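Local coordinates for protein putative NAD dependent dehydrogenase (PDB 6NOR) that binds NAD and probably works as an oxidoreductase in the biosynthesis of the aminoglycoside antibiotic gentamicin, at residues E41-D46 with V86-V91; V152-L157 with V272-W277; L205-L210 with I239-G244; T288-V293 with G299-E304. One frame throughout, in Å; residues are numbered along the deposited sequence.

Contact 1: residues E41-D46 with V86-V91; sequences EVLTAD and VRFVVV
The Leu43 side chain reaches from the last turn of a helix and laps its two methyl groups over alternate side chains of a buried strand: CD1 over Val90 and CD2 by the ring of Phe88. This is Rossmann-fold packing on a small scale. Helix 34-44 belongs to the first beta-alpha-beta unit, following strand 25-30 and a turn that fits the glycine-rich Rossmann pattern, and strand 86-91 lies next to strand 25-30 in the parallel sheet. Because successive side chains of a strand face opposite ways, Phe88 and Val90 turn to this helix, whereas Val89 and Val91 meet helix 98-107 on the other side of the sheet.

The two backbones stay well apart, with 10.0 Å between Leu43 CA and Val90 CA, and side chains span the gap. Leu43 does so with CG anti to its carbonyl carbon (chi1 -69°), and its two methyls go one to each strand residue. Leu43 and Val90 run past each other in opposite directions. Leu43 CD2 comes to the rim of the Phe88 ring, near the ring plane, and stands 4.3 Å from CE2 of Phe88. Helix 313-326 adds to the surroundings, with Asp317 against Leu43 and Val320 against Phe88. Val90 carries the contact towards the cofactor, its side chain lying about 8 Å from the bound NAD and about 6 Å from the side chain of Glu115, an NAD-binding residue. The tightest meeting is between methyl groups, Leu43 CD1 standing 3.7 Å from Val90 CG2.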
# COMPACT_ATOMS: atom_id res chain seq x y z
N GLU A 41 -33.46 2.65 -1.32
CA GLU A 41 -32.91 1.33 -1.57
C GLU A 41 -32.54 0.65 -0.27
O GLU A 41 -32.75 -0.54 -0.11
CB GLU A 41 -31.70 1.40 -2.50
CG GLU A 41 -30.88 0.14 -2.50
CD GLU A 41 -30.20 -0.14 -3.82
OE1 GLU A 41 -29.79 -1.31 -4.04
OE2 GLU A 41 -30.06 0.80 -4.63
N VAL A 42 -32.00 1.41 0.68
CA VAL A 42 -31.63 0.83 1.97
C VAL A 42 -32.88 0.46 2.77
O VAL A 42 -32.94 -0.59 3.37
CB VAL A 42 -30.74 1.79 2.79
CG1 VAL A 42 -30.65 1.36 4.21
CG2 VAL A 42 -29.34 1.88 2.17
N LEU A 43 -33.88 1.33 2.76
CA LEU A 43 -35.05 1.11 3.60
C LEU A 43 -35.92 -0.02 3.07
O LEU A 43 -36.39 -0.84 3.85
CB LEU A 43 -35.86 2.40 3.73
CG LEU A 43 -35.09 3.45 4.55
CD1 LEU A 43 -35.70 4.83 4.42
CD2 LEU A 43 -35.04 3.02 6.00
N THR A 44 -36.10 -0.11 1.75
CA THR A 44 -36.91 -1.19 1.19
C THR A 44 -36.25 -2.56 1.34
O THR A 44 -36.93 -3.58 1.23
CB THR A 44 -37.21 -0.98 -0.30
OG1 THR A 44 -35.99 -0.73 -1.01
CG2 THR A 44 -38.17 0.18 -0.51
N ALA A 45 -34.95 -2.60 1.59
CA ALA A 45 -34.30 -3.88 1.86
C ALA A 45 -34.61 -4.38 3.27
O ALA A 45 -34.32 -5.52 3.60
CB ALA A 45 -32.78 -3.79 1.66
N ASP A 46 -35.18 -3.51 4.09
CA ASP A 46 -35.54 -3.81 5.48
C ASP A 46 -36.96 -4.33 5.47
O ASP A 46 -37.87 -3.61 5.06
CB ASP A 46 -35.40 -2.55 6.35
CG ASP A 46 -35.52 -2.83 7.84
OD1 ASP A 46 -36.29 -3.72 8.24
OD2 ASP A 46 -34.85 -2.13 8.63
N VAL A 86 -48.06 6.54 7.42
CA VAL A 86 -46.74 7.13 7.49
C VAL A 86 -46.38 7.53 8.92
O VAL A 86 -47.07 8.32 9.55
CB VAL A 86 -46.65 8.34 6.58
CG1 VAL A 86 -45.27 8.96 6.69
CG2 VAL A 86 -46.93 7.94 5.15
N ARG A 87 -45.29 6.97 9.43
CA ARG A 87 -44.84 7.25 10.79
C ARG A 87 -43.39 7.73 10.79
O ARG A 87 -42.86 8.14 11.82
CB ARG A 87 -44.99 6.01 11.66
CG ARG A 87 -46.43 5.76 12.16
CD ARG A 87 -46.50 4.42 12.87
NE ARG A 87 -45.62 4.34 14.03
CZ ARG A 87 -45.07 3.21 14.48
NH1 ARG A 87 -45.31 2.06 13.85
NH2 ARG A 87 -44.27 3.24 15.54
N PHE A 88 -42.77 7.67 9.63
CA PHE A 88 -41.35 7.92 9.53
C PHE A 88 -41.05 8.59 8.20
O PHE A 88 -41.41 8.09 7.15
CB PHE A 88 -40.59 6.61 9.69
CG PHE A 88 -39.10 6.72 9.46
CD1 PHE A 88 -38.35 7.63 10.17
CD2 PHE A 88 -38.47 5.91 8.54
CE1 PHE A 88 -36.98 7.73 9.97
CE2 PHE A 88 -37.09 6.00 8.33
CZ PHE A 88 -36.35 6.91 9.05
N VAL A 89 -40.40 9.73 8.27
CA VAL A 89 -40.11 10.51 7.08
C VAL A 89 -38.61 10.75 6.95
O VAL A 89 -37.95 11.14 7.91
CB VAL A 89 -40.84 11.86 7.12
CG1 VAL A 89 -40.59 12.63 5.83
CG2 VAL A 89 -42.33 11.65 7.36
N VAL A 90 -38.09 10.47 5.77
CA VAL A 90 -36.71 10.76 5.40
C VAL A 90 -36.66 12.04 4.58
O VAL A 90 -37.34 12.16 3.55
CB VAL A 90 -36.08 9.60 4.59
CG1 VAL A 90 -34.67 9.98 4.14
CG2 VAL A 90 -36.03 8.36 5.41
N VAL A 91 -35.86 13.00 5.04
CA VAL A 91 -35.71 14.27 4.36
C VAL A 91 -34.35 14.41 3.68
O VAL A 91 -33.33 14.60 4.33
CB VAL A 91 -35.92 15.44 5.32
CG1 VAL A 91 -35.74 16.75 4.61
CG2 VAL A 91 -37.29 15.36 5.92

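Contact 2: residues V152-L157 with V272-W277; sequences VRAHEL and VTADLW
Helix 152-157 and strand 272-275 run almost exactly antiparallel, at 174°, with the axes of these short segments 8.4 Å apart at closest. The pairing is a helix laid on an edge strand of the mixed sheet in the GFO/IDH/MocA-type C-terminal domain, and so close an approach is consistent with the small side chains where the backbones are nearest. There Ala154 meets Ala274 methyl to methyl, CB to CB, at 3.9 Å.

Two residues earlier on the strand, Val272 sends both branches to the helix. A first torsion of -178° turns CG1 to Ala154 and CG2 to Leu157, residues about one helical turn apart. An alanine here is likely to open a gap beside Leu157 CB and Ala154 CB, since both valine branches that touch the helix would be gone. The edge strand is not a free border: Val272, Thr273 and Ala274 pair antiparallel with a strand of a second subunit, which continues the sheet across the interface, and Leu157 also packs on Pro303 of that subunit. The CG1 methyl of Val272 rests 3.8 Å from the carbonyl O of Ala154, while its CG2 lies 3.9 Å from Leu157 CB.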
# COMPACT_ATOMS: atom_id res chain seq x y z
N VAL A 152 -16.03 1.88 12.56
CA VAL A 152 -16.44 1.38 13.85
C VAL A 152 -15.33 0.54 14.47
O VAL A 152 -14.94 0.74 15.61
CB VAL A 152 -17.73 0.55 13.75
CG1 VAL A 152 -18.00 -0.17 15.03
CG2 VAL A 152 -18.90 1.46 13.40
N ARG A 153 -14.80 -0.39 13.68
CA ARG A 153 -13.60 -1.12 14.06
C ARG A 153 -12.45 -0.22 14.47
O ARG A 153 -11.84 -0.43 15.50
CB ARG A 153 -13.15 -2.01 12.92
CG ARG A 153 -11.91 -2.80 13.24
CD ARG A 153 -12.12 -3.65 14.49
NE ARG A 153 -11.22 -4.79 14.51
CZ ARG A 153 -10.71 -5.31 15.61
NH1 ARG A 153 -10.99 -4.79 16.79
NH2 ARG A 153 -9.90 -6.36 15.53
N ALA A 154 -12.16 0.80 13.68
CA ALA A 154 -11.06 1.70 13.99
C ALA A 154 -11.35 2.52 15.26
O ALA A 154 -10.45 2.81 16.05
CB ALA A 154 -10.79 2.62 12.81
N HIS A 155 -12.61 2.89 15.43
CA HIS A 155 -13.03 3.60 16.63
C HIS A 155 -12.78 2.76 17.89
O HIS A 155 -12.33 3.28 18.90
CB HIS A 155 -14.51 3.98 16.52
CG HIS A 155 -15.11 4.45 17.80
ND1 HIS A 155 -15.09 5.77 18.19
CD2 HIS A 155 -15.75 3.78 18.79
CE1 HIS A 155 -15.70 5.89 19.36
NE2 HIS A 155 -16.11 4.70 19.74
N GLU A 156 -13.06 1.47 17.80
CA GLU A 156 -12.82 0.53 18.90
C GLU A 156 -11.33 0.44 19.30
O GLU A 156 -11.01 0.42 20.48
CB GLU A 156 -13.35 -0.85 18.53
CG GLU A 156 -13.10 -1.93 19.56
CD GLU A 156 -13.39 -3.33 19.02
OE1 GLU A 156 -13.21 -4.31 19.77
OE2 GLU A 156 -13.79 -3.45 17.84
N LEU A 157 -10.44 0.39 18.31
CA LEU A 157 -8.99 0.38 18.60
C LEU A 157 -8.51 1.72 19.10
O LEU A 157 -7.58 1.79 19.87
CB LEU A 157 -8.15 -0.01 17.37
CG LEU A 157 -8.56 -1.33 16.72
CD1 LEU A 157 -7.76 -1.62 15.50
CD2 LEU A 157 -8.44 -2.45 17.71
N VAL A 272 -3.86 4.78 15.18
CA VAL A 272 -4.82 4.04 14.40
C VAL A 272 -5.18 4.83 13.15
O VAL A 272 -5.42 6.02 13.23
CB VAL A 272 -6.10 3.72 15.20
CG1 VAL A 272 -7.05 2.89 14.36
CG2 VAL A 272 -5.77 2.98 16.46
N THR A 273 -5.20 4.19 11.98
CA THR A 273 -5.64 4.84 10.75
C THR A 273 -6.58 3.94 10.00
O THR A 273 -6.57 2.73 10.19
CB THR A 273 -4.47 5.22 9.78
OG1 THR A 273 -3.91 4.04 9.20
CG2 THR A 273 -3.38 6.05 10.48
N ALA A 274 -7.41 4.55 9.16
CA ALA A 274 -8.36 3.80 8.37
C ALA A 274 -8.66 4.57 7.10
O ALA A 274 -8.73 5.79 7.10
CB ALA A 274 -9.64 3.53 9.15
N ASP A 275 -8.81 3.84 6.01
CA ASP A 275 -8.97 4.41 4.70
C ASP A 275 -10.17 3.76 4.03
O ASP A 275 -10.16 2.56 3.76
CB ASP A 275 -7.69 4.18 3.89
CG ASP A 275 -7.67 4.92 2.58
OD1 ASP A 275 -8.74 5.08 1.96
OD2 ASP A 275 -6.56 5.31 2.15
N LEU A 276 -11.21 4.54 3.77
CA LEU A 276 -12.44 3.99 3.23
C LEU A 276 -12.33 3.58 1.76
O LEU A 276 -12.46 2.40 1.44
CB LEU A 276 -13.58 4.99 3.39
CG LEU A 276 -14.97 4.48 3.02
CD1 LEU A 276 -15.32 3.26 3.85
CD2 LEU A 276 -16.03 5.56 3.20
N TRP A 277 -12.11 4.55 0.89
CA TRP A 277 -12.12 4.32 -0.56
C TRP A 277 -10.82 3.74 -1.12
O TRP A 277 -10.88 3.01 -2.10
CB TRP A 277 -12.45 5.62 -1.28
CG TRP A 277 -13.76 6.17 -0.83
CD1 TRP A 277 -13.98 7.30 -0.11
CD2 TRP A 277 -15.03 5.56 -1.02
NE1 TRP A 277 -15.32 7.45 0.15
CE2 TRP A 277 -15.99 6.39 -0.40
CE3 TRP A 277 -15.46 4.40 -1.66
CZ2 TRP A 277 -17.35 6.10 -0.42
CZ3 TRP A 277 -16.81 4.11 -1.67
CH2 TRP A 277 -17.74 4.95 -1.05

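Contact 3: residues L205-L210 with I239-G244; sequences LCRWML and IEFADG
Leu210 lays its CD1 methyl over one face of the Phe241 ring, 3.8 Å from the ring centroid and 25° off the ring normal, a CH-pi contact. The methyl sits off centre, on the CD2 side of the ring, 3.5 Å from Phe241 CD2. Both side chains leave the backbone in the same way, CG anti to the carbonyl carbon and beside the backbone N. The extended second torsion of the leucine, -164°, then carries CD1 out to the ring, and the two side chains meet at a slant.

The opposite face of the phenyl ring is met by Ile239 CG2, two residues earlier on the same strand, so the ring is sandwiched between aliphatic groups. Its outer rim points at the helix, where Phe241 CZ comes 4.4 Å from Cys206 CB. Arg207 comes near the ring with its backbone N and its aliphatic CG, while its guanidinium group turns elsewhere to a salt bridge with Asp336. Just past the ring the strand ends in a type I turn from Phe241 to Gly244. An aromatic ring from strand 234-241, set against the end of helix 199-209, is an example of the helix-on-sheet packing of the C-terminal domain in GFO/IDH/MocA proteins.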
# COMPACT_ATOMS: atom_id res chain seq x y z
N LEU A 205 -16.66 12.77 12.54
CA LEU A 205 -15.67 11.70 12.67
C LEU A 205 -14.57 12.05 13.66
O LEU A 205 -14.23 11.23 14.49
CB LEU A 205 -15.04 11.36 11.33
CG LEU A 205 -15.99 10.60 10.42
CD1 LEU A 205 -15.51 10.61 8.96
CD2 LEU A 205 -16.19 9.18 10.94
N CYS A 206 -14.03 13.27 13.58
CA CYS A 206 -13.02 13.73 14.54
C CYS A 206 -13.47 13.61 15.99
O CYS A 206 -12.78 13.00 16.80
CB CYS A 206 -12.63 15.18 14.28
SG CYS A 206 -11.33 15.47 13.11
N ARG A 207 -14.59 14.25 16.32
CA ARG A 207 -15.18 14.19 17.67
C ARG A 207 -15.28 12.77 18.16
O ARG A 207 -14.84 12.44 19.25
CB ARG A 207 -16.60 14.73 17.68
CG ARG A 207 -16.77 16.18 17.66
CD ARG A 207 -18.26 16.51 17.80
NE ARG A 207 -18.73 16.54 19.18
CZ ARG A 207 -19.74 15.81 19.63
NH1 ARG A 207 -20.38 14.98 18.82
NH2 ARG A 207 -20.12 15.91 20.89
N TRP A 208 -15.91 11.96 17.34
CA TRP A 208 -16.26 10.60 17.66
C TRP A 208 -15.04 9.75 17.90
O TRP A 208 -14.98 9.02 18.88
CB TRP A 208 -17.09 10.03 16.53
CG TRP A 208 -17.43 8.58 16.62
CD1 TRP A 208 -18.12 7.95 17.63
CD2 TRP A 208 -17.15 7.58 15.64
NE1 TRP A 208 -18.27 6.62 17.33
CE2 TRP A 208 -17.69 6.37 16.12
CE3 TRP A 208 -16.50 7.59 14.41
CZ2 TRP A 208 -17.59 5.18 15.40
CZ3 TRP A 208 -16.40 6.41 13.69
CH2 TRP A 208 -16.94 5.22 14.20
N MET A 209 -14.05 9.86 17.03
CA MET A 209 -12.84 9.07 17.20
C MET A 209 -12.19 9.38 18.54
O MET A 209 -11.56 8.52 19.12
CB MET A 209 -11.86 9.32 16.05
CG MET A 209 -12.28 8.65 14.75
SD MET A 209 -12.34 6.84 14.83
CE MET A 209 -12.99 6.51 13.21
N LEU A 210 -12.39 10.59 19.06
CA LEU A 210 -11.78 10.96 20.33
C LEU A 210 -12.62 10.66 21.57
O LEU A 210 -12.17 10.89 22.69
CB LEU A 210 -11.42 12.44 20.35
CG LEU A 210 -10.21 12.87 19.54
CD1 LEU A 210 -9.78 14.25 19.98
CD2 LEU A 210 -9.09 11.89 19.70
N ILE A 239 -9.07 22.17 15.00
CA ILE A 239 -9.89 22.08 16.19
C ILE A 239 -9.07 21.85 17.45
O ILE A 239 -8.25 20.94 17.50
CB ILE A 239 -10.90 20.94 16.09
CG1 ILE A 239 -11.73 21.07 14.82
CG2 ILE A 239 -11.84 20.91 17.29
CD1 ILE A 239 -12.63 19.86 14.62
N GLU A 240 -9.29 22.67 18.47
CA GLU A 240 -8.65 22.43 19.75
C GLU A 240 -9.67 21.80 20.70
O GLU A 240 -10.60 22.46 21.14
CB GLU A 240 -8.09 23.73 20.32
CG GLU A 240 -7.57 23.64 21.74
CD GLU A 240 -7.02 24.98 22.23
OE1 GLU A 240 -7.23 25.31 23.42
OE2 GLU A 240 -6.39 25.70 21.42
N PHE A 241 -9.49 20.53 21.02
CA PHE A 241 -10.33 19.89 22.01
C PHE A 241 -9.95 20.24 23.44
O PHE A 241 -8.85 20.71 23.71
CB PHE A 241 -10.31 18.38 21.80
CG PHE A 241 -10.94 17.95 20.51
CD1 PHE A 241 -12.31 17.85 20.40
CD2 PHE A 241 -10.15 17.69 19.39
CE1 PHE A 241 -12.91 17.48 19.20
CE2 PHE A 241 -10.74 17.32 18.20
CZ PHE A 241 -12.13 17.21 18.10
N ALA A 242 -10.87 20.00 24.36
CA ALA A 242 -10.73 20.40 25.76
C ALA A 242 -9.56 19.74 26.49
O ALA A 242 -8.91 20.37 27.30
CB ALA A 242 -12.03 20.11 26.50
N ASP A 243 -9.30 18.48 26.20
CA ASP A 243 -8.15 17.77 26.77
C ASP A 243 -6.81 18.26 26.22
O ASP A 243 -5.75 17.88 26.72
CB ASP A 243 -8.27 16.29 26.48
CG ASP A 243 -8.46 16.02 25.00
OD1 ASP A 243 -7.48 16.19 24.26
OD2 ASP A 243 -9.59 15.68 24.58
N GLY A 244 -6.85 19.05 25.17
CA GLY A 244 -5.64 19.52 24.53
C GLY A 244 -5.24 18.78 23.26
O GLY A 244 -4.17 19.04 22.72

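Contact 4: residues T288-V293 with G299-E304; sequences TKFGAV and GWLRPE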
# COMPACT_ATOMS: atom_id res chain seq x y z
N THR A 288 -8.29 -0.60 -21.74
CA THR A 288 -9.51 -0.03 -22.31
C THR A 288 -10.38 0.63 -21.24
O THR A 288 -10.06 1.72 -20.79
CB THR A 288 -10.34 -1.11 -23.06
OG1 THR A 288 -10.57 -2.22 -22.20
CG2 THR A 288 -9.58 -1.61 -24.27
N LYS A 289 -11.45 -0.02 -20.82
CA LYS A 289 -12.21 0.47 -19.68
C LYS A 289 -12.95 -0.65 -18.98
O LYS A 289 -13.33 -1.62 -19.61
CB LYS A 289 -13.20 1.56 -20.10
CG LYS A 289 -14.28 1.11 -21.06
CD LYS A 289 -15.29 2.24 -21.28
CE LYS A 289 -16.40 1.85 -22.25
NZ LYS A 289 -17.35 0.85 -21.69
N PHE A 290 -13.15 -0.53 -17.68
CA PHE A 290 -14.03 -1.45 -16.96
C PHE A 290 -15.43 -0.90 -17.00
O PHE A 290 -15.68 0.19 -16.49
CB PHE A 290 -13.57 -1.65 -15.51
CG PHE A 290 -12.42 -2.60 -15.35
CD1 PHE A 290 -12.63 -3.97 -15.32
CD2 PHE A 290 -11.13 -2.14 -15.22
CE1 PHE A 290 -11.57 -4.84 -15.17
CE2 PHE A 290 -10.07 -3.01 -15.05
CZ PHE A 290 -10.29 -4.36 -15.04
N GLY A 291 -16.35 -1.64 -17.59
CA GLY A 291 -17.73 -1.21 -17.67
C GLY A 291 -18.40 -0.98 -16.32
O GLY A 291 -19.14 -0.01 -16.15
N ALA A 292 -18.15 -1.85 -15.36
CA ALA A 292 -18.88 -1.79 -14.11
C ALA A 292 -18.21 -0.92 -13.06
O ALA A 292 -18.44 -1.10 -11.88
CB ALA A 292 -19.11 -3.19 -13.55
N VAL A 293 -17.37 0.02 -13.49
CA VAL A 293 -16.69 0.85 -12.50
C VAL A 293 -16.95 2.34 -12.72
O VAL A 293 -16.99 2.82 -13.84
CB VAL A 293 -15.17 0.56 -12.51
CG1 VAL A 293 -14.41 1.56 -11.63
CG2 VAL A 293 -14.91 -0.84 -12.01
N GLY A 299 -7.06 2.65 -16.92
CA GLY A 299 -5.77 2.65 -16.26
C GLY A 299 -5.81 1.90 -14.93
O GLY A 299 -6.53 0.93 -14.80
N TRP A 300 -5.03 2.35 -13.96
CA TRP A 300 -5.02 1.75 -12.63
C TRP A 300 -6.18 2.26 -11.79
O TRP A 300 -6.36 3.46 -11.63
CB TRP A 300 -3.69 2.03 -11.92
CG TRP A 300 -2.61 1.10 -12.41
CD1 TRP A 300 -1.66 1.36 -13.35
CD2 TRP A 300 -2.40 -0.26 -12.00
NE1 TRP A 300 -0.86 0.26 -13.55
CE2 TRP A 300 -1.30 -0.75 -12.74
CE3 TRP A 300 -3.03 -1.10 -11.09
CZ2 TRP A 300 -0.82 -2.05 -12.59
CZ3 TRP A 300 -2.55 -2.40 -10.94
CH2 TRP A 300 -1.45 -2.85 -11.68
N LEU A 301 -6.99 1.34 -11.29
CA LEU A 301 -8.15 1.67 -10.46
C LEU A 301 -8.05 1.00 -9.11
O LEU A 301 -7.36 -0.00 -8.95
CB LEU A 301 -9.44 1.24 -11.13
CG LEU A 301 -9.45 1.41 -12.63
CD1 LEU A 301 -10.58 0.62 -13.23
CD2 LEU A 301 -9.59 2.89 -12.92
N ARG A 302 -8.76 1.57 -8.13
CA ARG A 302 -9.02 0.87 -6.89
C ARG A 302 -10.53 0.77 -6.67
O ARG A 302 -11.09 1.54 -5.90
CB ARG A 302 -8.35 1.56 -5.70
CG ARG A 302 -6.84 1.47 -5.67
CD ARG A 302 -6.30 2.19 -4.45
NE ARG A 302 -5.26 3.17 -4.78
CZ ARG A 302 -5.48 4.34 -5.36
NH1 ARG A 302 -4.47 5.16 -5.61
NH2 ARG A 302 -6.72 4.71 -5.70
N PRO A 303 -11.20 -0.17 -7.36
CA PRO A 303 -12.67 -0.26 -7.38
C PRO A 303 -13.29 -0.48 -6.01
O PRO A 303 -12.71 -1.17 -5.18
CB PRO A 303 -12.94 -1.48 -8.26
CG PRO A 303 -11.65 -1.69 -9.02
CD PRO A 303 -10.58 -1.28 -8.08
N GLU A 304 -14.46 0.10 -5.78
CA GLU A 304 -15.17 -0.13 -4.55
C GLU A 304 -15.94 -1.43 -4.64
O GLU A 304 -16.25 -1.90 -5.74
CB GLU A 304 -16.13 1.04 -4.25
CG GLU A 304 -17.04 1.44 -5.41
CD GLU A 304 -18.24 0.51 -5.63
OE1 GLU A 304 -18.64 -0.21 -4.68
OE2 GLU A 304 -18.78 0.48 -6.76
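Leu301 is the bump of this contact: its CD1 methyl pushes into the hollow between the Phe290 ring and the Val293 side chain. The fit is tight on the aromatic side, where Leu301 CD1 lies 3.4 Å from Phe290 CD2, approaching the ring at a slant. It is looser on the other, with the same CD1 4.3 Å from Val293 CG1. The leucine's first torsion, -37°, is somewhat off the usual -60°, and this sets the direction in which CD1 enters the notch.

The hollow owes its shape to a type I turn from Phe290 to Val293, which brings both side chains round to one side. Both segments belong to the long excursion between strand 282-286 and helix 307-310, an arm that reaches a second subunit; this is consistent with the three-dimensional domain swapping reported for the protein. Phe290 packs on Ala163 of that subunit, and the Ala292 carbonyl takes a hydrogen bond from its Arg153.

Beyond Leu301 the chain brings up a second, blunter projection, the Pro303 ring. It fits beside the other branch of the valine, Val293 CG2 lying 4.3 Å from Pro303 CB.

Overall arrangement
Contact 1 belongs to the nucleotide-binding half and is the one nearer the cofactor, the Val90 side chain lying about 8 Å from NAD; contact 3, whose nearest atoms are about 17 Å from those of contact 1, lies on the opposite side of the chain's centre. Contacts 2 and 3 reach the same mixed sheet, their centres 16 Å apart, and join through His155, whose ring stacks on Trp208. Contact 4 is remote from contact 3, centres 37 Å apart, yet meets contact 2 within the chain where Trp277 packs on Glu304. Both also face the second subunit: the arm of one chain takes its place against helix 152-157 of the other, where Arg153 NE hydrogen-bonds to the Glu304 carbonyl O across the interface.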